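Local atomic coordinates of bacterial leucyl aminopeptidase (PDB entry 6ESL), a protein that probably removes N-terminal residues from peptides as a secreted zinc-dependent aminopeptidase of family M28, helping Legionella pneumophila acquire nutrients when it infects amoebas. Residues 204-209 with 381-386; 225-230 with 250-255; 282-287 with 346-351; 295-300 with 373-378; 299-304 with 326-331. All coordinates share one frame; numbering follows the deposited sequence.

Contact 1: 204-209 with 381-386; sequences IVIGAH and KLAVAF. With ZN (zinc ion), chain F.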
# COMPACT_ATOMS: atom_id res chain seq x y z
N ILE B 204 12.73 -13.10 11.42
CA ILE B 204 12.59 -11.69 11.17
C ILE B 204 13.95 -11.24 10.70
O ILE B 204 14.92 -11.47 11.36
CB ILE B 204 12.27 -10.91 12.45
CG1 ILE B 204 10.90 -11.23 12.99
CG2 ILE B 204 12.36 -9.43 12.21
CD1 ILE B 204 9.83 -11.40 11.95
N VAL B 205 14.04 -10.58 9.57
CA VAL B 205 15.31 -10.17 9.03
C VAL B 205 15.48 -8.64 8.89
O VAL B 205 14.60 -8.00 8.41
CB VAL B 205 15.52 -10.78 7.64
CG1 VAL B 205 16.80 -10.34 7.02
CG2 VAL B 205 15.35 -12.28 7.64
N ILE B 206 16.61 -8.10 9.32
CA ILE B 206 16.92 -6.70 9.20
C ILE B 206 18.20 -6.59 8.43
O ILE B 206 19.19 -7.12 8.85
CB ILE B 206 17.10 -6.05 10.57
CG1 ILE B 206 15.80 -6.05 11.35
CG2 ILE B 206 17.58 -4.63 10.45
CD1 ILE B 206 15.72 -7.14 12.36
N GLY B 207 18.21 -5.84 7.34
CA GLY B 207 19.37 -5.74 6.50
C GLY B 207 19.82 -4.36 6.10
O GLY B 207 19.05 -3.38 6.23
N ALA B 208 20.99 -4.34 5.50
CA ALA B 208 21.64 -3.16 4.91
C ALA B 208 22.74 -3.73 3.98
O ALA B 208 23.12 -4.90 4.15
CB ALA B 208 22.31 -2.33 6.04
N HIS B 209 23.33 -2.93 3.15
CA HIS B 209 24.39 -3.35 2.30
C HIS B 209 25.68 -2.69 2.71
O HIS B 209 25.67 -1.57 3.01
CB HIS B 209 24.07 -3.25 0.81
CG HIS B 209 23.99 -1.89 0.23
ND1 HIS B 209 25.05 -1.27 -0.36
CD2 HIS B 209 22.95 -1.06 0.08
CE1 HIS B 209 24.66 -0.11 -0.83
NE2 HIS B 209 23.40 0.04 -0.55
N LYS B 381 16.06 3.20 15.55
CA LYS B 381 14.91 2.97 16.40
C LYS B 381 13.87 2.16 15.69
O LYS B 381 13.23 1.32 16.29
CB LYS B 381 14.30 4.29 16.86
CG LYS B 381 15.17 4.98 17.92
CD LYS B 381 14.63 6.27 18.41
CE LYS B 381 15.69 6.87 19.29
NZ LYS B 381 15.29 8.08 20.02
N LEU B 382 13.65 2.47 14.43
CA LEU B 382 12.68 1.74 13.66
C LEU B 382 13.07 0.26 13.57
O LEU B 382 12.19 -0.60 13.67
CB LEU B 382 12.47 2.38 12.27
CG LEU B 382 11.49 1.71 11.31
CD1 LEU B 382 10.12 1.54 11.94
CD2 LEU B 382 11.34 2.46 9.96
N ALA B 383 14.35 -0.03 13.33
CA ALA B 383 14.82 -1.43 13.23
C ALA B 383 14.55 -2.16 14.57
O ALA B 383 14.08 -3.31 14.54
CB ALA B 383 16.32 -1.47 12.94
N VAL B 384 14.93 -1.50 15.67
CA VAL B 384 14.69 -2.06 17.03
C VAL B 384 13.21 -2.36 17.26
O VAL B 384 12.84 -3.45 17.73
CB VAL B 384 15.24 -1.17 18.18
CG1 VAL B 384 14.78 -1.64 19.58
CG2 VAL B 384 16.72 -1.19 18.13
N ALA B 385 12.36 -1.42 16.86
CA ALA B 385 10.92 -1.60 17.10
C ALA B 385 10.34 -2.73 16.23
O ALA B 385 9.54 -3.53 16.71
CB ALA B 385 10.19 -0.30 16.86
N PHE B 386 10.73 -2.80 14.96
CA PHE B 386 10.37 -3.86 14.07
C PHE B 386 10.80 -5.24 14.60
O PHE B 386 10.02 -6.17 14.66
CB PHE B 386 11.09 -3.57 12.71
CG PHE B 386 10.76 -4.48 11.59
CD1 PHE B 386 9.68 -4.19 10.74
CD2 PHE B 386 11.56 -5.59 11.29
CE1 PHE B 386 9.37 -5.02 9.65
CE2 PHE B 386 11.25 -6.42 10.19
CZ PHE B 386 10.15 -6.13 9.39
ZN ZN F . 22.26 1.69 -1.35
O HOH W 1 20.96 3.22 -2.22
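F386 meets I204, V205 and I206 through one side of its ring, and the path of its side chain explains how. CG stands anti to the backbone N (chi1 -175°), which sends the ring out from the helix toward the strand. From CB and CG the chain runs on to CD2, the first atom to meet the strand: it lies 4.0 Å from I204 CG2 and 4.3 Å from I206 CG1. One atom further, CE2 makes the closest approach, 3.8 Å to I204 CG2, and passes 4.1 Å from V205 O. All three partners come at the ring obliquely. The helix also touches the strand one turn earlier, where A383 CB packs 4.2 Å from I206 CG2.

Strand 203-209 is an inner strand of the mixed sheet in the alpha/beta fold of the M28 peptidases, and helix 373-391 lies against it almost antiparallel, with the axes of the two short segments 9.6 Å apart and their directions at 164°. I204 and I206 send CB toward the helix, whereas V205 points the other way and offers mainly its carbonyl. No hydrogen bond crosses the interface, so it rests on apolar packing. L308 and L312 of helix 306-320 and V281 of strand 277-282 also pack on F386. The same strand ends at the zinc site: H209 NE2 binds the metal at 2.2 Å, beside water 1, while D222 and D284 supply further ligands. H209 ND1 is hydrogen-bonded to D211, which, with the NE2-zinc bond, probably helps to set the rotation of the imidazole.

Contact 2: 225-230 with 250-255; sequences SGSSSI and FIWYAA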
# COMPACT_ATOMS: atom_id res chain seq x y z
N SER B 225 25.33 4.55 6.35
CA SER B 225 24.31 4.99 7.30
C SER B 225 23.42 3.82 7.68
O SER B 225 23.22 3.56 8.87
CB SER B 225 23.52 6.15 6.70
OG SER B 225 22.80 5.76 5.50
N GLY B 226 22.88 3.10 6.73
CA GLY B 226 22.03 2.00 7.08
C GLY B 226 22.78 0.90 7.82
O GLY B 226 22.26 0.32 8.80
N SER B 227 23.96 0.59 7.31
CA SER B 227 24.82 -0.45 7.95
C SER B 227 25.07 -0.12 9.44
O SER B 227 25.05 -1.02 10.32
CB SER B 227 26.11 -0.50 7.19
OG SER B 227 26.00 -1.04 5.91
N SER B 228 25.21 1.18 9.74
CA SER B 228 25.47 1.63 11.10
C SER B 228 24.27 1.71 11.97
O SER B 228 24.30 1.39 13.17
CB SER B 228 26.18 3.00 11.14
OG SER B 228 27.37 2.98 10.36
N SER B 229 23.19 2.24 11.39
CA SER B 229 21.93 2.19 12.08
C SER B 229 21.55 0.77 12.49
O SER B 229 21.07 0.59 13.59
CB SER B 229 20.78 2.80 11.21
OG SER B 229 20.90 4.18 10.95
N ILE B 230 21.70 -0.24 11.60
CA ILE B 230 21.29 -1.60 12.02
C ILE B 230 22.31 -2.23 13.00
O ILE B 230 21.93 -3.09 13.80
CB ILE B 230 20.94 -2.57 10.87
CG1 ILE B 230 22.18 -2.95 10.10
CG2 ILE B 230 19.84 -1.96 9.96
CD1 ILE B 230 21.93 -4.17 9.24
N PHE B 250 20.27 -10.20 11.61
CA PHE B 250 20.89 -9.02 11.09
C PHE B 250 21.85 -9.33 9.96
O PHE B 250 22.75 -10.10 10.13
CB PHE B 250 21.56 -8.14 12.18
CG PHE B 250 20.58 -7.51 13.11
CD1 PHE B 250 20.14 -8.24 14.25
CD2 PHE B 250 20.12 -6.18 12.95
CE1 PHE B 250 19.23 -7.65 15.15
CE2 PHE B 250 19.23 -5.58 13.83
CZ PHE B 250 18.77 -6.32 14.92
N ILE B 251 21.65 -8.71 8.78
CA ILE B 251 22.38 -9.10 7.61
C ILE B 251 22.99 -7.89 6.95
O ILE B 251 22.28 -6.94 6.67
CB ILE B 251 21.45 -9.87 6.62
CG1 ILE B 251 20.73 -10.99 7.35
CG2 ILE B 251 22.29 -10.41 5.44
CD1 ILE B 251 20.02 -12.04 6.52
N TRP B 252 24.28 -7.97 6.60
CA TRP B 252 24.93 -6.98 5.82
C TRP B 252 25.28 -7.61 4.47
O TRP B 252 26.17 -8.44 4.38
CB TRP B 252 26.14 -6.43 6.47
CG TRP B 252 25.85 -5.59 7.76
CD1 TRP B 252 25.77 -4.24 7.86
CD2 TRP B 252 25.56 -6.09 9.08
NE1 TRP B 252 25.48 -3.86 9.14
CE2 TRP B 252 25.34 -4.97 9.91
CE3 TRP B 252 25.44 -7.38 9.65
CZ2 TRP B 252 25.06 -5.10 11.30
CZ3 TRP B 252 25.12 -7.49 11.04
CH2 TRP B 252 24.94 -6.37 11.82
N TYR B 253 24.59 -7.17 3.39
CA TYR B 253 24.77 -7.81 2.14
C TYR B 253 26.00 -7.28 1.41
O TYR B 253 26.25 -6.12 1.45
CB TYR B 253 23.53 -7.53 1.22
CG TYR B 253 22.25 -7.88 1.85
CD1 TYR B 253 21.86 -9.25 1.97
CD2 TYR B 253 21.37 -6.90 2.28
CE1 TYR B 253 20.61 -9.58 2.48
CE2 TYR B 253 20.17 -7.22 2.90
CZ TYR B 253 19.79 -8.55 2.98
OH TYR B 253 18.59 -8.85 3.55
N ALA B 254 26.71 -8.17 0.72
CA ALA B 254 27.75 -7.83 -0.20
C ALA B 254 27.16 -7.39 -1.55
O ALA B 254 26.05 -7.83 -1.91
CB ALA B 254 28.60 -9.08 -0.46
N ALA B 255 27.92 -6.56 -2.28
CA ALA B 255 27.73 -6.43 -3.69
C ALA B 255 26.31 -5.98 -4.11
O ALA B 255 25.80 -6.36 -5.17
CB ALA B 255 28.13 -7.75 -4.43
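I230 and W252 bury the most surface here, and they meet where the end of the isoleucine lies over the indole. I230 CG1 sits between its backbone N and carbonyl carbon (chi1 70°), and from there the chain extends across the tryptophan. Its CD1 stands over one face of the ring, 3.8 Å from the centroid of the five-membered ring, which makes a CH-pi contact. The methyl is displaced toward the rim, so its nearest ring atoms, NE1 and CE2, are both 3.6 Å from I230 CD1. The same methyl also comes 3.8 Å from I251 O of the strand backbone.

Helix 220-239 links two neighbouring parallel strands, 203-209 and 248-253, in a beta-alpha-beta unit. It packs antiparallel to the second of them, the axes of the short segments lying 9.6 Å apart. I230 also touches I206 and A208 of the first strand and therefore reaches both.

W252 adds the polar link of the interface. Its NE1 donates to S227 O at 3.1 Å, nearly straight at 174°, and the oxygen lies in the indole plane. The bond reaches the carbonyl from the side, with an angle of 113° at the oxygen. The bond at the edge and the methyl over the face together probably restrict rotation of the indole. S227 OG turns to D223 O within its own helix and gives W252 CD1 only a van der Waals neighbour. F250, third in buried surface, brings CE2 to 3.7 Å from I230 O, approached obliquely.

Contact 3: 282-287 with 346-351; sequences QFDMTG and AAFPCE. With ZN (zinc ion), chain F.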
# COMPACT_ATOMS: atom_id res chain seq x y z
N GLN B 282 14.64 -3.58 4.92
CA GLN B 282 15.89 -3.12 4.36
C GLN B 282 16.15 -1.66 4.75
O GLN B 282 15.29 -0.77 4.55
CB GLN B 282 15.86 -3.28 2.85
CG GLN B 282 17.00 -2.68 2.03
CD GLN B 282 18.32 -3.39 2.23
OE1 GLN B 282 18.41 -4.37 2.97
NE2 GLN B 282 19.34 -2.94 1.47
N PHE B 283 17.36 -1.43 5.24
CA PHE B 283 17.87 -0.06 5.53
C PHE B 283 18.96 0.33 4.55
O PHE B 283 20.14 -0.17 4.66
CB PHE B 283 18.31 0.04 6.97
CG PHE B 283 17.20 -0.08 7.94
CD1 PHE B 283 16.45 1.04 8.33
CD2 PHE B 283 16.85 -1.29 8.45
CE1 PHE B 283 15.37 0.92 9.20
CE2 PHE B 283 15.83 -1.41 9.35
CZ PHE B 283 15.04 -0.29 9.66
N ASP B 284 18.53 1.11 3.57
CA ASP B 284 19.40 1.66 2.56
C ASP B 284 19.19 3.16 2.57
O ASP B 284 18.20 3.69 2.06
CB ASP B 284 19.05 1.09 1.18
CG ASP B 284 19.95 1.63 0.09
OD1 ASP B 284 20.84 2.45 0.40
OD2 ASP B 284 19.76 1.25 -1.08
N MET B 285 20.16 3.84 3.16
CA MET B 285 20.24 5.29 3.23
C MET B 285 19.29 5.76 4.35
O MET B 285 18.04 5.81 4.24
CB MET B 285 20.06 6.04 1.91
CG MET B 285 20.93 5.50 0.82
SD MET B 285 20.84 6.33 -0.75
CE MET B 285 19.10 6.29 -1.13
N THR B 286 19.93 6.10 5.46
CA THR B 286 19.22 6.47 6.70
C THR B 286 19.65 7.82 7.29
O THR B 286 19.22 8.21 8.39
CB THR B 286 19.46 5.41 7.79
OG1 THR B 286 20.82 5.38 8.18
CG2 THR B 286 18.95 4.04 7.38
N GLY B 287 20.48 8.56 6.56
CA GLY B 287 21.06 9.77 7.13
C GLY B 287 20.89 11.12 6.48
O GLY B 287 21.14 12.13 7.11
N ALA B 346 8.52 -7.97 2.51
CA ALA B 346 9.68 -7.14 2.63
C ALA B 346 9.31 -5.70 2.50
O ALA B 346 8.38 -5.33 1.75
CB ALA B 346 10.73 -7.52 1.59
N ALA B 347 10.00 -4.86 3.24
CA ALA B 347 9.66 -3.43 3.28
C ALA B 347 10.95 -2.62 3.33
O ALA B 347 11.99 -3.15 3.76
CB ALA B 347 8.82 -3.12 4.48
N PHE B 348 10.82 -1.34 2.91
CA PHE B 348 11.96 -0.46 2.67
C PHE B 348 11.58 0.99 3.10
O PHE B 348 11.00 1.77 2.31
CB PHE B 348 12.41 -0.53 1.22
CG PHE B 348 13.54 0.38 0.85
CD1 PHE B 348 14.52 0.74 1.75
CD2 PHE B 348 13.63 0.91 -0.41
CE1 PHE B 348 15.52 1.66 1.37
CE2 PHE B 348 14.66 1.79 -0.80
CZ PHE B 348 15.64 2.12 0.09
N PRO B 349 11.93 1.36 4.34
CA PRO B 349 11.86 2.75 4.70
C PRO B 349 13.17 3.47 4.33
O PRO B 349 14.23 2.82 4.36
CB PRO B 349 11.73 2.69 6.20
CG PRO B 349 12.53 1.45 6.59
CD PRO B 349 12.54 0.54 5.41
N CYS B 350 13.10 4.76 3.98
CA CYS B 350 14.26 5.48 3.47
C CYS B 350 14.26 6.93 3.81
O CYS B 350 13.28 7.52 4.24
CB CYS B 350 14.38 5.23 1.91
SG CYS B 350 15.85 5.84 1.06
N GLU B 351 15.46 7.47 3.78
CA GLU B 351 15.76 8.82 4.27
C GLU B 351 15.10 9.95 3.50
O GLU B 351 14.83 11.02 4.09
CB GLU B 351 17.28 9.07 4.26
CG GLU B 351 17.87 9.00 2.82
CD GLU B 351 19.39 9.10 2.71
OE1 GLU B 351 20.06 8.83 3.71
OE2 GLU B 351 19.87 9.48 1.61
ZN ZN F . 22.26 1.69 -1.35
O HOH W 2 16.88 3.08 4.74
O HOH W 1 20.96 3.22 -2.22
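A chi1 of 62° in E351 sets CG between the backbone N and the carbonyl carbon, and the chain then extends, carrying the carboxylate across M285 so that E351 CD is 3.2 Å from M285 CB. E351 OE1 accepts from G287 N at 2.9 Å and also from Y288 N just beyond. In D284, CG is anti to the backbone N (chi1 -180°); both carboxylate oxygens bind the zinc ion, OD1 at 2.4 Å, and S334 OG is hydrogen-bonded to OD2. On the backbone side, D284 O lies in the plane of the F348 ring, 3.4 Å from F348 CE1.

The two segments run in nearly the same direction, but regular pairing is interrupted. Q282 N bonds to A347 O at 2.9 Å, and E351 N bonds to M285 O at 3.1 Å. Between them water 2 donates to P349 O and M285 O. Q282 O is buried without a polar partner, 3.2 Å from P349 CD.

Beyond strand 277-282 the chain leaves the sheet beside strand 346-350 and brings D284 to the metal. F283 and T286 pack on helix 373-391, while A347 and P349 rest on helix 306-320.

Contact 4: 295-300 with 373-378; sequences PTMWVF and LEHMTN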
# COMPACT_ATOMS: atom_id res chain seq x y z
N PRO B 295 11.80 15.98 9.51
CA PRO B 295 12.25 14.64 9.88
C PRO B 295 11.46 13.48 9.28
O PRO B 295 11.61 12.37 9.73
CB PRO B 295 12.08 14.69 11.39
CG PRO B 295 10.74 15.46 11.57
CD PRO B 295 10.76 16.48 10.45
N THR B 296 10.56 13.74 8.31
CA THR B 296 9.81 12.76 7.60
C THR B 296 10.65 11.54 7.18
O THR B 296 11.81 11.69 6.69
CB THR B 296 9.23 13.42 6.32
OG1 THR B 296 8.35 14.51 6.66
CG2 THR B 296 8.44 12.41 5.45
N MET B 297 10.08 10.37 7.36
CA MET B 297 10.65 9.13 6.89
C MET B 297 9.75 8.58 5.79
O MET B 297 8.57 8.73 5.84
CB MET B 297 10.82 8.11 8.07
CG MET B 297 11.81 8.65 9.14
SD MET B 297 11.69 7.71 10.71
CE MET B 297 12.68 6.34 10.22
N TRP B 298 10.35 7.95 4.79
CA TRP B 298 9.70 7.58 3.53
C TRP B 298 9.53 6.07 3.45
O TRP B 298 10.47 5.35 3.67
CB TRP B 298 10.51 8.15 2.36
CG TRP B 298 10.44 9.62 2.31
CD1 TRP B 298 11.26 10.51 3.03
CD2 TRP B 298 9.56 10.45 1.52
NE1 TRP B 298 10.90 11.80 2.72
CE2 TRP B 298 9.90 11.79 1.78
CE3 TRP B 298 8.58 10.20 0.57
CZ2 TRP B 298 9.26 12.85 1.20
CZ3 TRP B 298 7.96 11.30 -0.07
CH2 TRP B 298 8.31 12.58 0.25
N VAL B 299 8.34 5.60 3.08
CA VAL B 299 8.09 4.21 2.89
C VAL B 299 7.98 4.01 1.40
O VAL B 299 7.11 4.66 0.72
CB VAL B 299 6.79 3.78 3.66
CG1 VAL B 299 6.39 2.34 3.39
CG2 VAL B 299 7.03 3.87 5.16
N PHE B 300 8.80 3.10 0.86
CA PHE B 300 8.84 2.80 -0.55
C PHE B 300 7.79 1.74 -0.91
O PHE B 300 7.64 0.74 -0.27
CB PHE B 300 10.24 2.49 -1.09
CG PHE B 300 11.00 3.73 -1.34
CD1 PHE B 300 11.37 4.56 -0.25
CD2 PHE B 300 11.11 4.28 -2.60
CE1 PHE B 300 11.95 5.84 -0.45
CE2 PHE B 300 11.68 5.57 -2.81
CZ PHE B 300 12.17 6.30 -1.74
N LEU B 373 22.46 12.97 12.18
CA LEU B 373 22.55 11.87 13.12
C LEU B 373 21.22 11.56 13.76
O LEU B 373 20.95 10.38 14.03
CB LEU B 373 23.67 12.11 14.18
CG LEU B 373 23.84 11.09 15.27
CD1 LEU B 373 24.13 9.74 14.63
CD2 LEU B 373 25.07 11.58 16.11
N GLU B 374 20.36 12.55 13.91
CA GLU B 374 19.05 12.29 14.45
C GLU B 374 18.27 11.35 13.45
O GLU B 374 17.60 10.47 13.88
CB GLU B 374 18.27 13.57 14.63
CG GLU B 374 16.92 13.36 15.25
CD GLU B 374 16.18 14.65 15.48
OE1 GLU B 374 16.47 15.29 16.50
OE2 GLU B 374 15.34 15.04 14.65
N HIS B 375 18.39 11.60 12.16
CA HIS B 375 17.73 10.76 11.14
C HIS B 375 18.24 9.31 11.24
O HIS B 375 17.50 8.42 11.36
CB HIS B 375 18.06 11.30 9.77
CG HIS B 375 16.92 11.25 8.80
ND1 HIS B 375 17.10 11.11 7.44
CD2 HIS B 375 15.60 11.37 8.98
CE1 HIS B 375 15.94 11.14 6.84
NE2 HIS B 375 15.00 11.29 7.75
N MET B 376 19.55 9.14 11.32
CA MET B 376 20.14 7.81 11.42
C MET B 376 19.69 7.10 12.65
O MET B 376 19.46 5.93 12.66
CB MET B 376 21.66 7.87 11.38
CG MET B 376 22.22 8.27 10.04
SD MET B 376 23.98 8.10 9.76
CE MET B 376 24.65 9.44 10.72
N THR B 377 19.58 7.85 13.73
CA THR B 377 19.09 7.31 15.03
C THR B 377 17.62 6.86 14.92
O THR B 377 17.21 5.81 15.42
CB THR B 377 19.29 8.37 16.16
OG1 THR B 377 20.67 8.69 16.25
CG2 THR B 377 18.84 7.88 17.43
N ASN B 378 16.81 7.65 14.22
CA ASN B 378 15.41 7.31 13.99
C ASN B 378 15.23 6.00 13.22
O ASN B 378 14.36 5.19 13.56
CB ASN B 378 14.67 8.49 13.30
CG ASN B 378 14.30 9.62 14.26
OD1 ASN B 378 13.91 10.76 13.81
ND2 ASN B 378 14.43 9.37 15.58
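T296 O receives a weak bond from H375 across the contact, and the helix turn bearing that histidine is itself held at L373 O. T377 N and T377 OG1 both donate to this carbonyl, at 2.9 and 2.8 Å, from opposite faces of its plane; T377 OG1 is bonded to S130 as well. The bond across is longer: H375 NE2 to T296 O measures 3.4 Å, though it is nearly straight at 167°. The oxygen lies at the edge of the imidazole, in its plane. An off-staggered first torsion (chi1 -141°) swings the ring out from the helix to the start of strand 297-300, where P295 O is a more distant neighbour at the same ring edge.

The second point of contact is van der Waals packing of M297 on N378. M297 SD lies 4.0 Å from N378 CB, and the bend at chi3 (81°) turns CE to 3.9 Å from N378 O. I320 of helix 306-320 packs on both residues, so this corner lies between two helices and the sheet.

A single weak polar bond therefore crosses the contact, and the rest of the meeting is van der Waals packing. If the weak bond is real, H375 NE2 would carry a proton, since a carbonyl oxygen can only accept.

Contact 5: 299-304 with 326-331; sequences VFTDYT and YSRCGY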
# COMPACT_ATOMS: atom_id res chain seq x y z
N VAL B 299 8.34 5.60 3.08
CA VAL B 299 8.09 4.21 2.89
C VAL B 299 7.98 4.01 1.40
O VAL B 299 7.11 4.66 0.72
CB VAL B 299 6.79 3.78 3.66
CG1 VAL B 299 6.39 2.34 3.39
CG2 VAL B 299 7.03 3.87 5.16
N PHE B 300 8.80 3.10 0.86
CA PHE B 300 8.84 2.80 -0.55
C PHE B 300 7.79 1.74 -0.91
O PHE B 300 7.64 0.74 -0.27
CB PHE B 300 10.24 2.49 -1.09
CG PHE B 300 11.00 3.73 -1.34
CD1 PHE B 300 11.37 4.56 -0.25
CD2 PHE B 300 11.11 4.28 -2.60
CE1 PHE B 300 11.95 5.84 -0.45
CE2 PHE B 300 11.68 5.57 -2.81
CZ PHE B 300 12.17 6.30 -1.74
N THR B 301 6.97 2.11 -1.88
CA THR B 301 5.85 1.29 -2.31
C THR B 301 6.08 0.36 -3.51
O THR B 301 5.19 -0.43 -3.84
CB THR B 301 4.62 2.18 -2.55
OG1 THR B 301 4.87 3.04 -3.67
CG2 THR B 301 4.36 3.04 -1.32
N ASP B 302 7.24 0.43 -4.15
CA ASP B 302 7.53 -0.47 -5.27
C ASP B 302 8.47 -1.59 -4.76
O ASP B 302 9.41 -1.33 -4.00
CB ASP B 302 7.91 0.19 -6.58
CG ASP B 302 9.23 0.85 -6.53
OD1 ASP B 302 9.74 1.06 -5.41
OD2 ASP B 302 9.74 1.16 -7.61
N TYR B 303 8.15 -2.82 -5.17
CA TYR B 303 8.87 -4.07 -4.82
C TYR B 303 8.86 -4.39 -3.34
O TYR B 303 9.80 -4.96 -2.80
CB TYR B 303 10.28 -4.07 -5.42
CG TYR B 303 10.16 -3.79 -6.90
CD1 TYR B 303 9.84 -4.80 -7.81
CD2 TYR B 303 10.32 -2.50 -7.42
CE1 TYR B 303 9.71 -4.53 -9.15
CE2 TYR B 303 10.22 -2.26 -8.78
CZ TYR B 303 9.89 -3.26 -9.63
OH TYR B 303 9.80 -2.96 -10.97
N THR B 304 7.74 -4.06 -2.70
CA THR B 304 7.61 -4.26 -1.28
C THR B 304 6.18 -4.81 -0.97
O THR B 304 5.27 -4.58 -1.73
CB THR B 304 7.74 -2.96 -0.49
OG1 THR B 304 6.85 -1.97 -0.96
CG2 THR B 304 9.21 -2.38 -0.55
N TYR B 326 5.45 8.65 1.14
CA TYR B 326 5.53 7.47 0.23
C TYR B 326 6.19 7.81 -1.09
O TYR B 326 6.05 8.93 -1.65
CB TYR B 326 4.11 6.93 -0.06
CG TYR B 326 3.34 6.63 1.20
CD1 TYR B 326 3.51 5.45 1.92
CD2 TYR B 326 2.54 7.62 1.76
CE1 TYR B 326 2.85 5.25 3.15
CE2 TYR B 326 1.91 7.43 2.99
CZ TYR B 326 2.04 6.25 3.66
OH TYR B 326 1.34 6.08 4.88
N SER B 327 7.00 6.87 -1.57
CA SER B 327 7.74 7.00 -2.83
C SER B 327 8.16 5.65 -3.44
O SER B 327 8.17 4.63 -2.75
CB SER B 327 8.96 7.90 -2.64
OG SER B 327 9.69 8.04 -3.85
N ARG B 328 8.50 5.69 -4.71
CA ARG B 328 8.90 4.54 -5.48
C ARG B 328 10.31 4.73 -5.99
O ARG B 328 10.66 5.80 -6.33
CB ARG B 328 7.97 4.36 -6.67
CG ARG B 328 6.56 4.00 -6.28
CD ARG B 328 5.75 3.61 -7.50
NE ARG B 328 4.83 4.64 -7.87
CZ ARG B 328 4.13 4.69 -9.00
NH1 ARG B 328 3.30 5.71 -9.19
NH2 ARG B 328 4.25 3.78 -9.94
N CYS B 329 11.10 3.67 -6.03
CA CYS B 329 12.47 3.82 -6.46
C CYS B 329 12.90 2.88 -7.60
O CYS B 329 13.99 2.95 -8.05
CB CYS B 329 13.38 3.70 -5.26
SG CYS B 329 13.36 2.02 -4.63
N GLY B 330 12.01 2.04 -8.06
CA GLY B 330 12.20 1.39 -9.33
C GLY B 330 12.82 0.02 -9.21
O GLY B 330 13.19 -0.40 -8.15
N TYR B 331 12.92 -0.66 -10.34
CA TYR B 331 13.41 -2.01 -10.40
C TYR B 331 14.84 -2.11 -9.89
O TYR B 331 15.64 -1.31 -10.20
CB TYR B 331 13.36 -2.51 -11.84
CG TYR B 331 13.83 -3.91 -12.05
CD1 TYR B 331 13.08 -4.98 -11.67
CD2 TYR B 331 15.03 -4.15 -12.64
CE1 TYR B 331 13.52 -6.26 -11.86
CE2 TYR B 331 15.47 -5.41 -12.84
CZ TYR B 331 14.71 -6.47 -12.46
OH TYR B 331 15.16 -7.71 -12.68
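The ring of F300 has S327 on one face and C329 at its edge. S327 CB stands 4.0 Å from the ring centroid in a CH-pi contact, offset toward the rim, and C329 N lies at the edge in the ring plane. C329 SG makes an oblique sulfur-aromatic contact, 4.7 Å from the same centroid; this sulfur is also joined to C333 in a disulfide. F348 of the adjoining strand meets F300 with the ring planes at about 30°. The ring of Y303 is approached obliquely by the backbone at G330 and Y331, and Y303 OH lies at the edge of the Y331 ring, 3.7 Å from Y331 CB.

Strands 297-300 and 324-327 pair in parallel as the first and last elements of a beta-alpha-beta unit around helix 306-320. S327 N donates to V299 O at 3.2 Å, and T301 N donates to S327 O at 2.9 Å. Where the strands give way to loops, D302 takes over. D302 CG lies between the backbone N and the carbonyl carbon (chi1 69°), which turns the carboxylate to the 329-330 backbone; OD1 accepts from C329 N at 3.0 Å, nearly straight at 169°. D302 OD2 faces G330 N, but at a distance too short to trust in detail.

S106 OG of the second subunit is hydrogen-bonded to D302 OD2, Y303 OH is hydrogen-bonded to G104 O of that subunit, and Y326 packs on Y326 of that subunit. The carboxylate thus engages the N-H of C329, with G330 N also close, and a neighbour's hydroxyl, while R328 NE stays 6.0 Å from D302 OD2; such surroundings would be expected to stabilise a charged aspartate beside the disulfide loop.

Overall arrangement
All five contacts belong to the peptidase domain and reach one eight-stranded mixed sheet, whose order in this region is 248-253, 203-209, 277-282, 346-350, 297-300, 324-327. Contact 2 therefore lies toward one side and contact 5 at the other edge, their centres about 19 Å apart. Contact 1 spans the longest loop, and the other four are nested within it. Contact 2 closes before contact 3 opens; contacts 3 and 4 interleave along the chain. Contacts 1 and 4 share helix 373-391, and contacts 4 and 5 share V299 and F300. Contacts 1 and 3, centres about 9 Å apart, each supply a ligand of the same zinc, so the metal sits where the end of strand 203-209 and the loop after strand 277-282 lie side by side, while the edge strand meets the second subunit.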